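Local coordinates for alanine racemase 1 (Caldanaerobacter subterraneus subsp. tengcongensis MB4, PDB 4Y2W), which belongs to the alanine racemase family, with an N-terminal alpha/beta barrel domain and a C-terminal domain rich in beta strands, at residues Asp143-Ala155 with Lys186-Leu199. The protein carries 1 engineered substitution. Numbering follows the deposited sequence.
Sequences DFDLAQKEILEMA and KFMNLISSLEKKRL
Phe144, Gln148, Ile151, Leu152 and Ala155 of helix 144-155 pack on Leu190, Leu194 and Leu199 along helix 177-195 and the turn after it. Both are outer helices of the TIM barrel. They are neighbours in the ring, linked through strand 160-166. Near the contact their axes come within 10.5 Å, at a crossing angle of -45°.

Apolar contacts make up most of the interface. Leu190 CG lies anti to its backbone N (chi1 -174°). This, with chi2 near 60°, carries CD2 over one face of the Phe144 ring, toward the rim, and puts Leu190 CD1 3.6 Å from Gln148 CG. The same ring turns an edge to the other helix, with Phe144 CE2 3.4 Å from Lys186 O. Further along, Ile151 CG2 meets both Leu194 CD2, at 4.0 Å, and Leu199 CD2. Leu152 lies across Lys197 at about a right angle, with CD2 against the aliphatic CB. Ile130 of strand 126-131 touches Ile151, and Ile132, in the loop just after that strand, touches Leu190.

Polar contact across the helices centres on Gln148. Its chain runs out straight beyond CG and brings the amide to Ser193. Ser193 OG lies close to both ends of the amide, 2.7 Å from Gln148 NE2 and 2.9 Å from Gln148 OE1.

Asp143 is the N-cap of helix 144-155: its OD1 accepts from Leu146 N at 3.1 Å and, weakly, from Asp145 N. The N-H of Leu146 meets the carboxylate from above its plane. A Schellman motif with Arg198 at the C-prime position ends the other helix, and its bonds are weak. The chain turns there and Leu199 points back to the first helix, where its CD1 lies 3.6 Å from Ala155 CB.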
loop_
_atom_site.group_PDB
_atom_site.type_symbol
_atom_site.label_atom_id
_atom_site.label_comp_id
_atom_site.label_asym_id
_atom_site.label_seq_id
_atom_site.Cartn_x
_atom_site.Cartn_y
_atom_site.Cartn_z
ATOM N N ASP A 143 14.890 3.562 32.278
ATOM C CA ASP A 143 15.637 3.527 33.534
ATOM C C ASP A 143 17.119 3.384 33.190
ATOM O O ASP A 143 17.584 2.294 32.857
ATOM C CB ASP A 143 15.149 2.357 34.401
ATOM C CG ASP A 143 15.838 2.286 35.760
ATOM O OD1 ASP A 143 16.855 2.977 35.979
ATOM O OD2 ASP A 143 15.360 1.515 36.616
ATOM N N PHE A 144 17.850 4.494 33.261
ATOM C CA PHE A 144 19.268 4.532 32.872
ATOM C C PHE A 144 20.145 3.752 33.850
ATOM O O PHE A 144 21.210 3.252 33.482
ATOM C CB PHE A 144 19.758 5.982 32.778
ATOM C CG PHE A 144 19.348 6.691 31.510
ATOM C CD1 PHE A 144 18.137 6.413 30.879
ATOM C CD2 PHE A 144 20.172 7.663 30.957
ATOM C CE1 PHE A 144 17.769 7.074 29.719
ATOM C CE2 PHE A 144 19.808 8.327 29.796
ATOM C CZ PHE A 144 18.605 8.033 29.178
ATOM N N ASP A 145 19.685 3.660 35.094
ATOM C CA ASP A 145 20.370 2.902 36.138
ATOM C C ASP A 145 20.336 1.404 35.816
ATOM O O ASP A 145 21.354 0.716 35.883
ATOM C CB ASP A 145 19.700 3.177 37.492
ATOM C CG ASP A 145 20.613 2.910 38.663
ATOM O OD1 ASP A 145 21.739 3.449 38.674
ATOM O OD2 ASP A 145 20.196 2.177 39.585
ATOM N N LEU A 146 19.151 0.919 35.457
ATOM C CA LEU A 146 18.964 -0.449 34.984
ATOM C C LEU A 146 19.740 -0.708 33.695
ATOM O O LEU A 146 20.298 -1.789 33.502
ATOM C CB LEU A 146 17.477 -0.716 34.737
ATOM C CG LEU A 146 17.097 -2.043 34.073
ATOM C CD1 LEU A 146 17.565 -3.216 34.922
ATOM C CD2 LEU A 146 15.595 -2.110 33.831
ATOM N N ALA A 147 19.751 0.284 32.809
ATOM C CA ALA A 147 20.420 0.164 31.518
ATOM C C ALA A 147 21.902 -0.150 31.683
ATOM O O ALA A 147 22.413 -1.071 31.050
ATOM C CB ALA A 147 20.236 1.436 30.704
ATOM N N GLN A 148 22.584 0.608 32.537
ATOM C CA GLN A 148 24.015 0.398 32.782
ATOM C C GLN A 148 24.309 -1.024 33.233
ATOM O O GLN A 148 25.242 -1.653 32.737
ATOM C CB GLN A 148 24.544 1.370 33.839
ATOM C CG GLN A 148 24.650 2.809 33.365
ATOM C CD GLN A 148 25.298 3.719 34.392
ATOM O OE1 GLN A 148 24.778 4.794 34.702
ATOM N NE2 GLN A 148 26.442 3.296 34.922
ATOM N N LYS A 149 23.512 -1.524 34.173
ATOM C CA LYS A 149 23.707 -2.869 34.710
ATOM C C LYS A 149 23.609 -3.929 33.610
ATOM O O LYS A 149 24.529 -4.734 33.429
ATOM C CB LYS A 149 22.685 -3.160 35.815
ATOM C CG LYS A 149 22.959 -4.440 36.586
ATOM C CD LYS A 149 21.789 -4.831 37.473
ATOM C CE LYS A 149 22.059 -6.162 38.163
ATOM N NZ LYS A 149 20.968 -6.548 39.098
ATOM N N GLU A 150 22.501 -3.908 32.872
ATOM C CA GLU A 150 22.233 -4.912 31.841
ATOM C C GLU A 150 23.185 -4.799 30.654
ATOM O O GLU A 150 23.615 -5.811 30.106
ATOM C CB GLU A 150 20.783 -4.822 31.365
ATOM C CG GLU A 150 19.769 -5.132 32.457
ATOM C CD GLU A 150 18.354 -5.286 31.935
ATOM O OE1 GLU A 150 18.085 -4.870 30.793
ATOM O OE2 GLU A 150 17.508 -5.831 32.673
ATOM N N ILE A 151 23.516 -3.571 30.268
ATOM C CA ILE A 151 24.463 -3.336 29.180
ATOM C C ILE A 151 25.855 -3.857 29.538
ATOM O O ILE A 151 26.561 -4.380 28.676
ATOM C CB ILE A 151 24.521 -1.838 28.800
ATOM C CG1 ILE A 151 23.219 -1.430 28.104
ATOM C CG2 ILE A 151 25.698 -1.546 27.877
ATOM C CD1 ILE A 151 22.997 0.063 28.025
ATOM N N LEU A 152 26.243 -3.724 30.806
ATOM C CA LEU A 152 27.552 -4.206 31.264
ATOM C C LEU A 152 27.632 -5.733 31.276
ATOM O O LEU A 152 28.699 -6.299 31.043
ATOM C CB LEU A 152 27.902 -3.635 32.647
ATOM C CG LEU A 152 28.403 -2.181 32.649
ATOM C CD1 LEU A 152 28.291 -1.558 34.035
ATOM C CD2 LEU A 152 29.835 -2.095 32.138
ATOM N N GLU A 153 26.510 -6.394 31.545
ATOM C CA GLU A 153 26.456 -7.851 31.477
ATOM C C GLU A 153 26.616 -8.314 30.031
ATOM O O GLU A 153 27.399 -9.226 29.746
ATOM C CB GLU A 153 25.145 -8.375 32.067
ATOM C CG GLU A 153 25.183 -9.856 32.418
ATOM C CD GLU A 153 23.945 -10.334 33.163
ATOM O OE1 GLU A 153 23.701 -11.560 33.166
ATOM O OE2 GLU A 153 23.216 -9.496 33.744
ATOM N N MET A 154 25.890 -7.664 29.122
ATOM C CA MET A 154 25.965 -7.966 27.689
ATOM C C MET A 154 27.384 -7.861 27.138
ATOM O O MET A 154 27.763 -8.621 26.245
ATOM C CB MET A 154 25.052 -7.031 26.895
ATOM C CG MET A 154 23.569 -7.301 27.080
ATOM S SD MET A 154 22.556 -6.119 26.174
ATOM C CE MET A 154 21.076 -6.091 27.183
ATOM N N ALA A 155 28.162 -6.920 27.668
ATOM C CA ALA A 155 29.558 -6.742 27.260
ATOM C C ALA A 155 30.417 -7.962 27.596
ATOM O O ALA A 155 31.439 -8.204 26.951
ATOM C CB ALA A 155 30.138 -5.498 27.912
ATOM N N LYS A 186 21.535 13.599 27.812
ATOM C CA LYS A 186 21.143 12.370 28.516
ATOM C C LYS A 186 21.857 11.157 27.938
ATOM O O LYS A 186 22.380 10.320 28.675
ATOM C CB LYS A 186 19.638 12.135 28.419
ATOM C CG LYS A 186 18.802 13.009 29.332
ATOM C CD LYS A 186 17.379 12.484 29.411
ATOM C CE LYS A 186 16.475 13.430 30.181
ATOM N NZ LYS A 186 15.078 12.921 30.253
ATOM N N PHE A 187 21.866 11.082 26.609
ATOM C CA PHE A 187 22.501 9.990 25.884
ATOM C C PHE A 187 23.992 9.925 26.205
ATOM O O PHE A 187 24.492 8.886 26.635
ATOM C CB PHE A 187 22.281 10.168 24.376
ATOM C CG PHE A 187 22.682 8.976 23.551
ATOM C CD1 PHE A 187 22.118 7.730 23.785
ATOM C CD2 PHE A 187 23.607 9.106 22.523
ATOM C CE1 PHE A 187 22.481 6.634 23.024
ATOM C CE2 PHE A 187 23.971 8.013 21.756
ATOM C CZ PHE A 187 23.408 6.775 22.007
ATOM N N MET A 188 24.689 11.043 26.022
ATOM C CA MET A 188 26.125 11.111 26.303
ATOM C C MET A 188 26.436 10.849 27.783
ATOM O O MET A 188 27.480 10.288 28.103
ATOM C CB MET A 188 26.702 12.468 25.883
ATOM C CG MET A 188 26.591 12.797 24.395
ATOM S SD MET A 188 27.159 11.527 23.240
ATOM C CE MET A 188 28.734 11.080 23.961
ATOM N N ASN A 189 25.526 11.243 28.673
ATOM C CA ASN A 189 25.691 11.003 30.110
ATOM C C ASN A 189 25.606 9.525 30.492
ATOM O O ASN A 189 26.268 9.083 31.434
ATOM C CB ASN A 189 24.672 11.819 30.916
ATOM C CG ASN A 189 25.013 13.305 30.965
ATOM O OD1 ASN A 189 25.818 13.808 30.174
ATOM N ND2 ASN A 189 24.397 14.015 31.900
ATOM N N LEU A 190 24.796 8.764 29.764
ATOM C CA LEU A 190 24.769 7.315 29.929
ATOM C C LEU A 190 26.051 6.678 29.387
ATOM O O LEU A 190 26.532 5.692 29.943
ATOM C CB LEU A 190 23.552 6.708 29.230
ATOM C CG LEU A 190 23.324 5.208 29.445
ATOM C CD1 LEU A 190 23.129 4.894 30.921
ATOM C CD2 LEU A 190 22.130 4.728 28.635
ATOM N N ILE A 191 26.594 7.241 28.307
ATOM C CA ILE A 191 27.826 6.726 27.699
ATOM C C ILE A 191 29.043 6.995 28.589
ATOM O O ILE A 191 29.888 6.119 28.770
ATOM C CB ILE A 191 28.089 7.329 26.297
ATOM C CG1 ILE A 191 26.917 7.064 25.343
ATOM C CG2 ILE A 191 29.382 6.778 25.708
ATOM C CD1 ILE A 191 26.500 5.614 25.234
ATOM N N SER A 192 29.130 8.211 29.131
ATOM C CA SER A 192 30.195 8.568 30.072
ATOM C C SER A 192 30.244 7.593 31.245
ATOM O O SER A 192 31.318 7.148 31.646
ATOM C CB SER A 192 30.001 9.992 30.604
ATOM O OG SER A 192 30.361 10.951 29.630
ATOM N N SER A 193 29.076 7.265 31.784
ATOM C CA SER A 193 28.985 6.327 32.894
ATOM C C SER A 193 29.487 4.937 32.490
ATOM O O SER A 193 30.143 4.257 33.282
ATOM C CB SER A 193 27.546 6.246 33.407
ATOM O OG SER A 193 27.519 5.761 34.734
ATOM N N LEU A 194 29.180 4.528 31.259
ATOM C CA LEU A 194 29.640 3.240 30.722
ATOM C C LEU A 194 31.133 3.238 30.410
ATOM O O LEU A 194 31.817 2.245 30.659
ATOM C CB LEU A 194 28.865 2.865 29.455
ATOM C CG LEU A 194 27.391 2.488 29.613
ATOM C CD1 LEU A 194 26.747 2.370 28.239
ATOM C CD2 LEU A 194 27.219 1.198 30.401
ATOM N N GLU A 195 31.635 4.339 29.857
ATOM C CA GLU A 195 33.063 4.465 29.564
ATOM C C GLU A 195 33.906 4.503 30.842
ATOM O O GLU A 195 35.073 4.119 30.824
ATOM C CB GLU A 195 33.348 5.696 28.696
ATOM C CG GLU A 195 32.879 5.556 27.250
ATOM C CD GLU A 195 33.572 6.514 26.288
ATOM O OE1 GLU A 195 34.761 6.839 26.499
ATOM O OE2 GLU A 195 32.930 6.935 25.304
ATOM N N LYS A 196 33.306 4.962 31.943
ATOM C CA LYS A 196 33.949 4.921 33.263
ATOM C C LYS A 196 34.046 3.496 33.810
ATOM O O LYS A 196 34.879 3.220 34.674
ATOM C CB LYS A 196 33.207 5.817 34.265
ATOM C CG LYS A 196 33.511 7.297 34.099
ATOM C CD LYS A 196 32.486 8.176 34.804
ATOM C CE LYS A 196 32.721 9.646 34.487
ATOM N NZ LYS A 196 31.597 10.515 34.927
ATOM N N LYS A 197 33.191 2.603 33.311
ATOM C CA LYS A 197 33.288 1.172 33.605
ATOM C C LYS A 197 34.055 0.416 32.509
ATOM O O LYS A 197 33.857 -0.782 32.327
ATOM C CB LYS A 197 31.889 0.575 33.786
ATOM C CG LYS A 197 31.048 1.266 34.853
ATOM C CD LYS A 197 31.467 0.868 36.263
ATOM C CE LYS A 197 31.074 1.923 37.291
ATOM N NZ LYS A 197 29.646 2.344 37.190
ATOM N N ARG A 198 34.927 1.126 31.790
ATOM C CA ARG A 198 35.846 0.533 30.809
ATOM C C ARG A 198 35.132 -0.152 29.642
ATOM O O ARG A 198 35.527 -1.239 29.211
ATOM C CB ARG A 198 36.818 -0.441 31.497
ATOM C CG ARG A 198 37.462 0.092 32.774
ATOM C CD ARG A 198 38.241 1.382 32.550
ATOM N NE ARG A 198 39.390 1.194 31.667
ATOM C CZ ARG A 198 40.567 0.689 32.038
ATOM N NH1 ARG A 198 40.784 0.298 33.292
ATOM N NH2 ARG A 198 41.541 0.569 31.141
ATOM N N LEU A 199 34.095 0.504 29.123
ATOM C CA LEU A 199 33.294 -0.029 28.024
ATOM C C LEU A 199 33.143 1.000 26.905
ATOM O O LEU A 199 32.323 1.915 26.996
ATOM C CB LEU A 199 31.919 -0.453 28.541
ATOM C CG LEU A 199 30.964 -1.079 27.525
ATOM C CD1 LEU A 199 31.565 -2.340 26.922
ATOM C CD2 LEU A 199 29.630 -1.374 28.190
#